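Local coordinates for Alpha/beta hydrolase fold-3 domain protein (PDB 5LK6) that probably hydrolyses carboxylic esters, as a thermostable lipase-carboxylesterase of the alpha/beta hydrolase fold, at residues V267-V272 and I290-S295; L74-G79 and R95-A100. All blocks are in the same frame, centred on the assembly; numbering follows the deposited sequence.

Contact 1 (V267-V272 and I290-S295)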
ATOM      1  N   VAL A 267      -6.041  -0.709   2.455  1.00 18.33           N
ATOM      2  CA  VAL A 267      -4.844   0.037   2.732  1.00 20.22           C
ATOM      3  C   VAL A 267      -5.176   1.507   2.947  1.00 20.84           C
ATOM      4  O   VAL A 267      -5.774   2.129   2.091  1.00 24.68           O
ATOM      5  CB  VAL A 267      -3.830  -0.143   1.582  1.00 22.12           C
ATOM      6  CG1 VAL A 267      -2.677   0.813   1.773  1.00 24.71           C
ATOM      7  CG2 VAL A 267      -3.242  -1.552   1.634  1.00 23.21           C
ATOM      8  N   ARG A 268      -4.786   2.076   4.082  1.00 19.64           N
ATOM      9  CA  ARG A 268      -4.946   3.496   4.305  1.00 17.54           C
ATOM     10  C   ARG A 268      -3.659   4.235   4.071  1.00 17.85           C
ATOM     11  O   ARG A 268      -2.687   4.028   4.782  1.00 17.10           O
ATOM     12  CB  ARG A 268      -5.399   3.767   5.723  1.00 18.03           C
ATOM     13  CG  ARG A 268      -5.583   5.258   6.044  1.00 18.62           C
ATOM     14  CD  ARG A 268      -5.642   5.457   7.528  1.00 18.63           C
ATOM     15  NE  ARG A 268      -6.931   5.122   8.048  1.00 18.43           N
ATOM     16  CZ  ARG A 268      -7.354   5.425   9.266  1.00 19.14           C
ATOM     17  NH1 ARG A 268      -6.579   6.046  10.097  1.00 21.33           N
ATOM     18  NH2 ARG A 268      -8.559   5.080   9.670  1.00 18.19           N
ATOM     19  N   PHE A 269      -3.687   5.158   3.116  1.00 18.04           N
ATOM     20  CA  PHE A 269      -2.543   5.996   2.821  1.00 16.76           C
ATOM     21  C   PHE A 269      -2.636   7.140   3.801  1.00 17.02           C
ATOM     22  O   PHE A 269      -3.514   8.018   3.685  1.00 16.23           O
ATOM     23  CB  PHE A 269      -2.536   6.457   1.353  1.00 16.49           C
ATOM     24  CG  PHE A 269      -1.976   5.414   0.404  1.00 16.64           C
ATOM     25  CD1 PHE A 269      -2.671   4.251   0.142  1.00 16.75           C
ATOM     26  CD2 PHE A 269      -0.726   5.566  -0.165  1.00 17.42           C
ATOM     27  CE1 PHE A 269      -2.146   3.279  -0.689  1.00 17.44           C
ATOM     28  CE2 PHE A 269      -0.176   4.589  -1.000  1.00 18.10           C
ATOM     29  CZ  PHE A 269      -0.888   3.441  -1.264  1.00 18.34           C
ATOM     30  N   ASN A 270      -1.734   7.101   4.786  1.00 17.04           N
ATOM     31  CA  ASN A 270      -1.554   8.199   5.748  1.00 17.92           C
ATOM     32  C   ASN A 270      -1.053   9.568   5.209  1.00 18.69           C
ATOM     33  O   ASN A 270      -0.374   9.644   4.174  1.00 20.87           O
ATOM     34  CB  ASN A 270      -0.670   7.744   6.863  1.00 17.38           C
ATOM     35  CG  ASN A 270      -1.288   6.595   7.629  1.00 18.01           C
ATOM     36  OD1 ASN A 270      -2.503   6.592   7.870  1.00 17.20           O
ATOM     37  ND2 ASN A 270      -0.474   5.595   7.978  1.00 17.34           N
ATOM     38  N   ASN A 271      -1.410  10.627   5.934  1.00 17.75           N
ATOM     39  CA  ASN A 271      -0.897  11.963   5.689  1.00 18.23           C
ATOM     40  C   ASN A 271      -1.398  12.652   4.375  1.00 18.31           C
ATOM     41  O   ASN A 271      -0.876  13.714   4.041  1.00 17.08           O
ATOM     42  CB  ASN A 271       0.638  11.960   5.707  1.00 17.74           C
ATOM     43  CG  ASN A 271       1.226  11.046   6.785  1.00 18.12           C
ATOM     44  OD1 ASN A 271       1.881  10.015   6.513  1.00 17.04           O
ATOM     45  ND2 ASN A 271       0.993  11.421   8.008  1.00 18.46           N
ATOM     46  N   VAL A 272      -2.378  12.063   3.666  1.00 16.84           N
ATOM     47  CA  VAL A 272      -2.827  12.584   2.381  1.00 17.13           C
ATOM     48  C   VAL A 272      -4.323  12.787   2.311  1.00 18.44           C
ATOM     49  O   VAL A 272      -5.106  12.420   3.230  1.00 19.29           O
ATOM     50  CB  VAL A 272      -2.408  11.694   1.183  1.00 17.79           C
ATOM     51  CG1 VAL A 272      -0.889  11.523   1.134  1.00 18.46           C
ATOM     52  CG2 VAL A 272      -3.130  10.362   1.202  1.00 17.94           C
ATOM     53  N   ILE A 290      -0.285   4.028  -7.257  1.00 20.46           N
ATOM     54  CA  ILE A 290      -0.339   3.509  -8.634  1.00 20.32           C
ATOM     55  C   ILE A 290       0.464   2.203  -8.754  1.00 20.14           C
ATOM     56  O   ILE A 290      -0.023   1.222  -9.305  1.00 20.19           O
ATOM     57  CB  ILE A 290       0.119   4.550  -9.664  1.00 19.54           C
ATOM     58  CG1 ILE A 290      -0.936   5.646  -9.743  1.00 19.87           C
ATOM     59  CG2 ILE A 290       0.277   3.911 -11.044  1.00 19.47           C
ATOM     60  CD1 ILE A 290      -0.435   6.982 -10.289  1.00 20.14           C
ATOM     61  N   SER A 291       1.669   2.212  -8.204  1.00 19.91           N
ATOM     62  CA  SER A 291       2.456   1.023  -8.064  1.00 20.76           C
ATOM     63  C   SER A 291       1.716  -0.109  -7.360  1.00 21.27           C
ATOM     64  O   SER A 291       1.725  -1.239  -7.843  1.00 21.36           O
ATOM     65  CB  SER A 291       3.714   1.335  -7.277  1.00 22.17           C
ATOM     66  OG  SER A 291       4.645   2.052  -8.038  1.00 22.71           O
ATOM     67  N   LEU A 292       1.048   0.172  -6.237  1.00 22.94           N
ATOM     68  CA  LEU A 292       0.256  -0.886  -5.539  1.00 22.96           C
ATOM     69  C   LEU A 292      -0.784  -1.518  -6.455  1.00 21.55           C
ATOM     70  O   LEU A 292      -0.864  -2.727  -6.565  1.00 21.71           O
ATOM     71  CB  LEU A 292      -0.410  -0.353  -4.272  1.00 23.86           C
ATOM     72  CG  LEU A 292      -1.197  -1.340  -3.395  1.00 24.53           C
ATOM     73  CD1 LEU A 292      -0.289  -2.437  -2.909  1.00 23.85           C
ATOM     74  CD2 LEU A 292      -1.726  -0.571  -2.219  1.00 25.11           C
ATOM     75  N   ILE A 293      -1.498  -0.658  -7.150  1.00 20.43           N
ATOM     76  CA  ILE A 293      -2.550  -1.047  -8.038  1.00 22.31           C
ATOM     77  C   ILE A 293      -1.997  -1.927  -9.158  1.00 22.27           C
ATOM     78  O   ILE A 293      -2.530  -3.015  -9.456  1.00 20.72           O
ATOM     79  CB  ILE A 293      -3.290   0.205  -8.588  1.00 23.12           C
ATOM     80  CG1 ILE A 293      -4.095   0.846  -7.453  1.00 24.18           C
ATOM     81  CG2 ILE A 293      -4.242  -0.163  -9.727  1.00 23.21           C
ATOM     82  CD1 ILE A 293      -4.569   2.253  -7.748  1.00 24.94           C
ATOM     83  N   GLY A 294      -0.934  -1.453  -9.778  1.00 23.05           N
ATOM     84  CA  GLY A 294      -0.328  -2.187 -10.877  1.00 26.21           C
ATOM     85  C   GLY A 294       0.152  -3.603 -10.484  1.00 26.85           C
ATOM     86  O   GLY A 294      -0.167  -4.599 -11.140  1.00 27.91           O
ATOM     87  N   SER A 295       0.878  -3.685  -9.390  1.00 26.88           N
ATOM     88  CA  SER A 295       1.520  -4.918  -9.027  1.00 29.99           C
ATOM     89  C   SER A 295       0.464  -5.902  -8.452  1.00 29.81           C
ATOM     90  O   SER A 295       0.596  -7.109  -8.613  1.00 33.46           O
ATOM     91  CB  SER A 295       2.777  -4.664  -8.132  1.00 29.22           C
ATOM     92  OG  SER A 295       2.448  -4.084  -6.882  1.00 30.39           O
TER

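Contact 2 (L74-G79 and R95-A100)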
ATOM      1  N   LEU A  74      -8.643  -4.100 -17.553  1.00 26.14           N
ATOM      2  CA  LEU A  74      -9.171  -3.315 -16.420  1.00 25.33           C
ATOM      3  C   LEU A  74     -10.168  -2.273 -16.938  1.00 23.87           C
ATOM      4  O   LEU A  74      -9.795  -1.402 -17.731  1.00 23.29           O
ATOM      5  CB  LEU A  74      -8.033  -2.619 -15.689  1.00 24.36           C
ATOM      6  CG  LEU A  74      -8.439  -1.754 -14.475  1.00 23.91           C
ATOM      7  CD1 LEU A  74      -8.911  -2.655 -13.354  1.00 24.19           C
ATOM      8  CD2 LEU A  74      -7.281  -0.865 -14.038  1.00 23.54           C
ATOM      9  N   ILE A  75     -11.413  -2.367 -16.494  1.00 23.13           N
ATOM     10  CA  ILE A  75     -12.365  -1.287 -16.721  1.00 25.70           C
ATOM     11  C   ILE A  75     -12.070  -0.185 -15.689  1.00 26.03           C
ATOM     12  O   ILE A  75     -12.059  -0.446 -14.472  1.00 23.13           O
ATOM     13  CB  ILE A  75     -13.811  -1.725 -16.487  1.00 26.92           C
ATOM     14  CG1 ILE A  75     -14.161  -2.957 -17.340  1.00 28.42           C
ATOM     15  CG2 ILE A  75     -14.740  -0.524 -16.743  1.00 26.91           C
ATOM     16  CD1 ILE A  75     -14.092  -2.716 -18.842  1.00 28.50           C
ATOM     17  N   TYR A  76     -11.819   1.026 -16.178  1.00 25.70           N
ATOM     18  CA  TYR A  76     -11.520   2.140 -15.302  1.00 24.81           C
ATOM     19  C   TYR A  76     -12.622   3.175 -15.418  1.00 23.63           C
ATOM     20  O   TYR A  76     -12.826   3.683 -16.497  1.00 23.59           O
ATOM     21  CB  TYR A  76     -10.146   2.771 -15.551  1.00 23.45           C
ATOM     22  CG  TYR A  76      -9.772   3.640 -14.367  1.00 25.16           C
ATOM     23  CD1 TYR A  76      -9.201   3.094 -13.230  1.00 24.51           C
ATOM     24  CD2 TYR A  76     -10.133   4.984 -14.328  1.00 27.24           C
ATOM     25  CE1 TYR A  76      -8.909   3.879 -12.130  1.00 26.76           C
ATOM     26  CE2 TYR A  76      -9.855   5.766 -13.220  1.00 27.89           C
ATOM     27  CZ  TYR A  76      -9.244   5.218 -12.122  1.00 27.67           C
ATOM     28  OH  TYR A  76      -8.983   6.019 -11.018  1.00 28.50           O
ATOM     29  N   LEU A  77     -13.289   3.457 -14.292  1.00 22.17           N
ATOM     30  CA  LEU A  77     -14.346   4.469 -14.176  1.00 23.50           C
ATOM     31  C   LEU A  77     -13.854   5.692 -13.402  1.00 24.25           C
ATOM     32  O   LEU A  77     -13.522   5.562 -12.210  1.00 24.46           O
ATOM     33  CB  LEU A  77     -15.523   3.852 -13.434  1.00 24.18           C
ATOM     34  CG  LEU A  77     -15.933   2.478 -13.991  1.00 25.45           C
ATOM     35  CD1 LEU A  77     -16.964   1.799 -13.084  1.00 26.81           C
ATOM     36  CD2 LEU A  77     -16.435   2.588 -15.434  1.00 24.28           C
ATOM     37  N   HIS A  78     -13.757   6.864 -14.060  1.00 22.94           N
ATOM     38  CA  HIS A  78     -13.133   8.023 -13.422  1.00 22.40           C
ATOM     39  C   HIS A  78     -13.968   8.614 -12.276  1.00 22.50           C
ATOM     40  O   HIS A  78     -15.172   8.472 -12.231  1.00 21.34           O
ATOM     41  CB  HIS A  78     -12.850   9.116 -14.464  1.00 24.65           C
ATOM     42  CG  HIS A  78     -14.079   9.771 -15.033  1.00 24.56           C
ATOM     43  ND1 HIS A  78     -14.710  10.829 -14.413  1.00 24.68           N
ATOM     44  CD2 HIS A  78     -14.792   9.513 -16.154  1.00 23.69           C
ATOM     45  CE1 HIS A  78     -15.770  11.181 -15.121  1.00 24.76           C
ATOM     46  NE2 HIS A  78     -15.850  10.387 -16.172  1.00 24.47           N
ATOM     47  N   GLY A  79     -13.325   9.308 -11.354  1.00 24.06           N
ATOM     48  CA  GLY A  79     -14.039  10.144 -10.356  1.00 23.17           C
ATOM     49  C   GLY A  79     -14.425  11.535 -10.830  1.00 23.59           C
ATOM     50  O   GLY A  79     -14.312  11.840 -12.010  1.00 27.27           O
ATOM     51  N   ARG A  95      -2.992   6.125 -18.173  1.00 25.62           N
ATOM     52  CA  ARG A  95      -1.707   5.735 -18.772  1.00 27.38           C
ATOM     53  C   ARG A  95      -0.787   5.141 -17.757  1.00 27.22           C
ATOM     54  O   ARG A  95      -0.192   4.134 -18.022  1.00 28.07           O
ATOM     55  CB  ARG A  95      -0.998   6.927 -19.431  1.00 28.09           C
ATOM     56  CG  ARG A  95      -1.547   7.277 -20.807  1.00 29.38           C
ATOM     57  CD  ARG A  95      -1.000   8.630 -21.248  1.00 31.11           C
ATOM     58  NE  ARG A  95      -1.435   8.888 -22.620  1.00 32.53           N
ATOM     59  CZ  ARG A  95      -0.892   8.356 -23.719  1.00 29.98           C
ATOM     60  NH1 ARG A  95       0.166   7.551 -23.677  1.00 27.59           N
ATOM     61  NH2 ARG A  95      -1.436   8.644 -24.880  1.00 29.64           N
ATOM     62  N   ALA A  96      -0.687   5.786 -16.594  1.00 28.53           N
ATOM     63  CA  ALA A  96       0.188   5.359 -15.512  1.00 26.92           C
ATOM     64  C   ALA A  96      -0.247   4.035 -14.922  1.00 27.23           C
ATOM     65  O   ALA A  96       0.587   3.201 -14.595  1.00 24.45           O
ATOM     66  CB  ALA A  96       0.270   6.415 -14.430  1.00 27.49           C
ATOM     67  N   ILE A  97      -1.548   3.826 -14.789  1.00 26.77           N
ATOM     68  CA  ILE A  97      -2.012   2.498 -14.371  1.00 27.16           C
ATOM     69  C   ILE A  97      -1.641   1.425 -15.408  1.00 27.94           C
ATOM     70  O   ILE A  97      -1.156   0.353 -15.051  1.00 26.11           O
ATOM     71  CB  ILE A  97      -3.509   2.537 -14.106  1.00 24.54           C
ATOM     72  CG1 ILE A  97      -3.716   3.376 -12.858  1.00 23.75           C
ATOM     73  CG2 ILE A  97      -4.091   1.147 -13.974  1.00 22.72           C
ATOM     74  CD1 ILE A  97      -5.147   3.747 -12.647  1.00 26.17           C
ATOM     75  N   THR A  98      -1.841   1.761 -16.685  1.00 31.03           N
ATOM     76  CA  THR A  98      -1.578   0.866 -17.805  1.00 32.82           C
ATOM     77  C   THR A  98      -0.152   0.353 -17.757  1.00 31.85           C
ATOM     78  O   THR A  98       0.074  -0.845 -17.720  1.00 32.39           O
ATOM     79  CB  THR A  98      -1.875   1.538 -19.166  1.00 35.25           C
ATOM     80  OG1 THR A  98      -3.220   2.006 -19.160  1.00 36.53           O
ATOM     81  CG2 THR A  98      -1.772   0.525 -20.336  1.00 38.40           C
ATOM     82  N   ASN A  99       0.787   1.277 -17.735  1.00 31.11           N
ATOM     83  CA  ASN A  99       2.195   0.957 -17.664  1.00 32.01           C
ATOM     84  C   ASN A  99       2.571   0.233 -16.349  1.00 29.18           C
ATOM     85  O   ASN A  99       3.413  -0.629 -16.386  1.00 33.84           O
ATOM     86  CB  ASN A  99       3.021   2.219 -17.958  1.00 36.48           C
ATOM     87  CG  ASN A  99       4.415   2.137 -17.414  1.00 43.76           C
ATOM     88  OD1 ASN A  99       4.652   2.296 -16.217  1.00 44.03           O
ATOM     89  ND2 ASN A  99       5.346   1.885 -18.284  1.00 48.12           N
ATOM     90  N   ALA A 100       1.899   0.504 -15.235  1.00 26.22           N
ATOM     91  CA  ALA A 100       2.068  -0.274 -13.990  1.00 26.31           C
ATOM     92  C   ALA A 100       1.416  -1.660 -13.943  1.00 28.06           C
ATOM     93  O   ALA A 100       1.913  -2.516 -13.218  1.00 30.13           O
ATOM     94  CB  ALA A 100       1.606   0.520 -12.764  1.00 24.49           C
TER

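Contact 1 (V267-V272 and I290-S295)
The contact is apolar and depends on one leucine methyl: CD2 of L292 reaches from the helix to both V267 and F269 on the strand. It lies 4.2 Å from CE1 of F269, at the edge of the ring and near its plane, so the leucine does not sit on the aromatic face. The same CD2 stands 4.3 Å from CG2 of V267. Leucine suits this place because its branch is carried one carbon beyond CB. With CG anti to the backbone N (chi1 -177°), the fork extends far enough to bridge backbones whose nearest CA atoms, V267 and L292, are still 9.8 Å apart.

On the strand, the two partners are two residues apart and therefore share a face. The ring of F269 swings beside its own backbone N, with CG anti to the carbonyl carbon (chi1 -82°), and brings CE1 of F269 to 3.5 Å from CG1 of V267. Compact valine and broad phenylalanine thus form one continuous apolar surface, while R268 between them points to the other face and forms a salt bridge with E251.

Polar bonding goes elsewhere than across this contact: the helix closes its own backbone, as in the 2.9 Å bond from N of G294 to O of I290, and V267 and F269 bond through their main chains to strand 236-241.

Strand 264-269 is the last of this chain's sheet, but V267, R268 and F269 pair antiparallel with a strand of the second subunit, continuing the sheet across the interface. Helix 285-302 lies over this junction: L292 covers the edge strand, while I293 packs on I239 of strand 236-241 and on I174 and I176 of strand 173-176.

Contact 2 (L74-G79 and R95-A100)
I97 of the helix drops its branched side chain onto L74 and Y76, alternate residues on one face of the strand. CB is the fork. From it CG2 runs anti to the backbone N and meets CD2 of L74 at 3.8 Å, the two side chains crossing at about a right angle. The other branch leaves through CG1, placed beside the backbone N (chi1 -69°), and stays extended to CD1. That tip reaches CE1 of Y76 at 3.8 Å and CD1 of Y76 at 4.1 Å, approaching the ring obliquely. A beta-branched isoleucine fits well here, since its two arms serve two neighbours at once.

Tyrosine offers I97 its ring carbons and takes its polar end elsewhere: OH bonds to D150, in the probable nucleophile elbow. Just beyond, H78 and G79 open the HGGG motif, which in related esterases helps form the oxyanion hole; ND1 of H78 donates to O of G79, nearly in the ring plane.

Between strand and helix, then, the chemistry is purely apolar, implying that fit and burial seat the helix on strand 72-77, while backbone hydrogen bonds of L74 and Y76 join that strand to 104-108 in the same beta-alpha-beta unit.

Overall arrangement
Both contacts are buried and set a helix on the same face of one sheet; in each, one aliphatic helix residue touches two alternate strand residues, one of them aromatic. They differ in place. Contact 2 belongs to an inner strand, with Y76 bonded to D150 at the probable nucleophile elbow; contact 1 lies on the outermost strand of the chain's sheet, where the second subunit continues the sheet and adds both apolar packing and polar partners. The two helices also pack together: CG2 of I290 is 3.6 Å from O of A96, and CA of G294 is 3.8 Å from CB of A100, the small G294 and A100 allowing this close approach.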